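Local structure of alkane monooxygenase (3B9O) at residues Leu46-Phe51 with Asp388-Val393. The protein belongs to the luciferase-like monooxygenases, a family of TIM-barrel fold, and carries flavin mononucleotide in its pocket. Residues are numbered along the deposited sequence; the frame is centred on the assembly and turned at random.
Sequences LEKGKF and DFIELV
Ile390 reaches from helix 384-399 to the end of helix 36-48 and sets its three outer carbons against Gly49 CA, a clear example of a branched side chain lying directly on a glycine backbone. Its CG2 lies 3.7 Å from Gly49 CA, while CG1 and CD1 also come close to that same carbon and go on to touch the Phe51 ring. The backbones approach to 5.2 Å between Gly49 CA and Ile390 CA, close enough for this direct packing. With CG1 set anti to its carbonyl carbon (chi1 -66°), Ile390 sends this branch on toward the Phe51 ring, whose CE1 sits 3.7 Å from Ile390 CG1. CG2 takes the other course, 4.1 Å from CE of Lys48, whose methylene chain borders the contact on its exposed side.

Phe51 also meets Phe389 obliquely, Phe51 CZ to Phe389 CD1 at 3.8 Å, with the ring planes inclined at 71°. Leu46 CD2 rests over the centre of one Phe51 face, 3.9 Å above its plane, so the ring is packed by both helices. Beneath, Ile7 and Ala9 of strand 6-12 continue the apolar layer.

The turn is fixed by a Schellman motif: Phe51 N bonds to Leu46 O and Lys50 N to Glu47 O, with Lys50 at positive phi. The chain leaves helix 36-48 here and brings Phe51 into the layer just before strand 53-57. Two outer helices packed side by side over the barrel strand 6-12 are the arrangement expected of a TIM barrel, here the helices that follow the parallel neighbours 6-12 and 374-378, where the first and last strands close the barrel.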
loop_
_atom_site.group_PDB
_atom_site.type_symbol
_atom_site.label_atom_id
_atom_site.label_comp_id
_atom_site.label_asym_id
_atom_site.label_seq_id
_atom_site.Cartn_x
_atom_site.Cartn_y
_atom_site.Cartn_z
ATOM N N LEU A 46 -16.274 -3.711 1.875
ATOM C CA LEU A 46 -15.409 -2.740 2.561
ATOM C C LEU A 46 -16.123 -1.395 2.717
ATOM O O LEU A 46 -15.947 -0.704 3.720
ATOM C CB LEU A 46 -14.063 -2.562 1.809
ATOM C CG LEU A 46 -13.242 -3.866 1.784
ATOM C CD1 LEU A 46 -11.923 -3.641 1.070
ATOM C CD2 LEU A 46 -12.998 -4.433 3.194
ATOM N N GLU A 47 -16.882 -1.011 1.693
ATOM C CA GLU A 47 -17.646 0.232 1.757
ATOM C C GLU A 47 -18.757 0.131 2.796
ATOM O O GLU A 47 -18.965 1.075 3.539
ATOM C CB GLU A 47 -18.195 0.610 0.380
ATOM C CG GLU A 47 -18.977 1.902 0.403
ATOM C CD GLU A 47 -18.891 2.650 -0.903
ATOM O OE1 GLU A 47 -19.868 2.630 -1.685
ATOM O OE2 GLU A 47 -17.846 3.231 -1.151
ATOM N N LYS A 48 -19.449 -1.017 2.865
ATOM C CA LYS A 48 -20.374 -1.294 3.962
ATOM C C LYS A 48 -19.689 -1.101 5.352
ATOM O O LYS A 48 -20.277 -0.482 6.249
ATOM C CB LYS A 48 -21.051 -2.683 3.804
ATOM C CG LYS A 48 -21.641 -3.246 5.092
ATOM C CD LYS A 48 -22.128 -4.737 4.927
ATOM C CE LYS A 48 -21.749 -5.612 6.166
ATOM N NZ LYS A 48 -22.560 -6.922 6.270
ATOM N N GLY A 49 -18.468 -1.612 5.525
ATOM C CA GLY A 49 -17.702 -1.386 6.752
ATOM C C GLY A 49 -17.029 -0.033 6.930
ATOM O O GLY A 49 -16.234 0.138 7.861
ATOM N N LYS A 50 -17.303 0.910 6.018
ATOM C CA LYS A 50 -16.740 2.294 6.010
ATOM C C LYS A 50 -15.211 2.384 5.920
ATOM O O LYS A 50 -14.633 3.392 6.336
ATOM C CB LYS A 50 -17.256 3.171 7.193
ATOM C CG LYS A 50 -18.727 2.965 7.503
ATOM C CD LYS A 50 -19.616 3.534 6.422
ATOM C CE LYS A 50 -21.076 3.177 6.724
ATOM N NZ LYS A 50 -21.942 3.736 5.664
ATOM N N PHE A 51 -14.562 1.355 5.377
ATOM C CA PHE A 51 -13.112 1.400 5.220
ATOM C C PHE A 51 -12.679 2.630 4.400
ATOM O O PHE A 51 -13.340 2.961 3.449
ATOM C CB PHE A 51 -12.630 0.126 4.492
ATOM C CG PHE A 51 -12.326 -1.040 5.416
ATOM C CD1 PHE A 51 -13.314 -1.578 6.246
ATOM C CD2 PHE A 51 -11.061 -1.617 5.434
ATOM C CE1 PHE A 51 -13.034 -2.663 7.088
ATOM C CE2 PHE A 51 -10.780 -2.716 6.239
ATOM C CZ PHE A 51 -11.778 -3.244 7.062
ATOM N N ASP A 388 -15.454 -10.385 10.057
ATOM C CA ASP A 388 -15.421 -10.307 11.528
ATOM C C ASP A 388 -15.053 -8.907 12.019
ATOM O O ASP A 388 -15.624 -8.418 12.992
ATOM C CB ASP A 388 -14.384 -11.268 12.084
ATOM C CG ASP A 388 -14.791 -12.716 11.957
ATOM O OD1 ASP A 388 -15.951 -12.977 11.558
ATOM O OD2 ASP A 388 -13.912 -13.593 12.187
ATOM N N PHE A 389 -14.088 -8.268 11.347
ATOM C CA PHE A 389 -13.693 -6.912 11.719
ATOM C C PHE A 389 -14.893 -5.948 11.585
ATOM O O PHE A 389 -15.178 -5.159 12.487
ATOM C CB PHE A 389 -12.525 -6.397 10.855
ATOM C CG PHE A 389 -11.982 -5.058 11.320
ATOM C CD1 PHE A 389 -12.469 -3.866 10.760
ATOM C CD2 PHE A 389 -11.024 -4.987 12.355
ATOM C CE1 PHE A 389 -11.976 -2.606 11.193
ATOM C CE2 PHE A 389 -10.518 -3.735 12.798
ATOM C CZ PHE A 389 -11.010 -2.548 12.224
ATOM N N ILE A 390 -15.564 -6.013 10.444
ATOM C CA ILE A 390 -16.736 -5.201 10.185
ATOM C C ILE A 390 -17.906 -5.503 11.135
ATOM O O ILE A 390 -18.540 -4.573 11.635
ATOM C CB ILE A 390 -17.159 -5.268 8.690
ATOM C CG1 ILE A 390 -16.060 -4.599 7.843
ATOM C CG2 ILE A 390 -18.526 -4.545 8.474
ATOM C CD1 ILE A 390 -16.119 -4.813 6.313
ATOM N N GLU A 391 -18.206 -6.775 11.371
ATOM C CA GLU A 391 -19.349 -7.086 12.239
ATOM C C GLU A 391 -19.105 -6.770 13.715
ATOM O O GLU A 391 -20.025 -6.375 14.387
ATOM C CB GLU A 391 -19.789 -8.541 12.083
ATOM C CG GLU A 391 -20.238 -8.889 10.656
ATOM C CD GLU A 391 -20.663 -10.344 10.491
ATOM O OE1 GLU A 391 -21.289 -10.632 9.455
ATOM O OE2 GLU A 391 -20.380 -11.197 11.369
ATOM N N LEU A 392 -17.883 -7.003 14.199
ATOM C CA LEU A 392 -17.558 -6.922 15.650
ATOM C C LEU A 392 -16.695 -5.709 16.077
ATOM O O LEU A 392 -17.010 -5.027 17.050
ATOM C CB LEU A 392 -16.902 -8.231 16.119
ATOM C CG LEU A 392 -17.693 -9.535 15.931
ATOM C CD1 LEU A 392 -16.883 -10.755 16.373
ATOM C CD2 LEU A 392 -19.022 -9.452 16.680
ATOM N N VAL A 393 -15.639 -5.400 15.343
ATOM C CA VAL A 393 -14.761 -4.317 15.790
ATOM C C VAL A 393 -15.287 -2.936 15.388
ATOM O O VAL A 393 -15.155 -1.962 16.151
ATOM C CB VAL A 393 -13.313 -4.483 15.314
ATOM C CG1 VAL A 393 -12.405 -3.319 15.899
ATOM C CG2 VAL A 393 -12.796 -5.860 15.733
#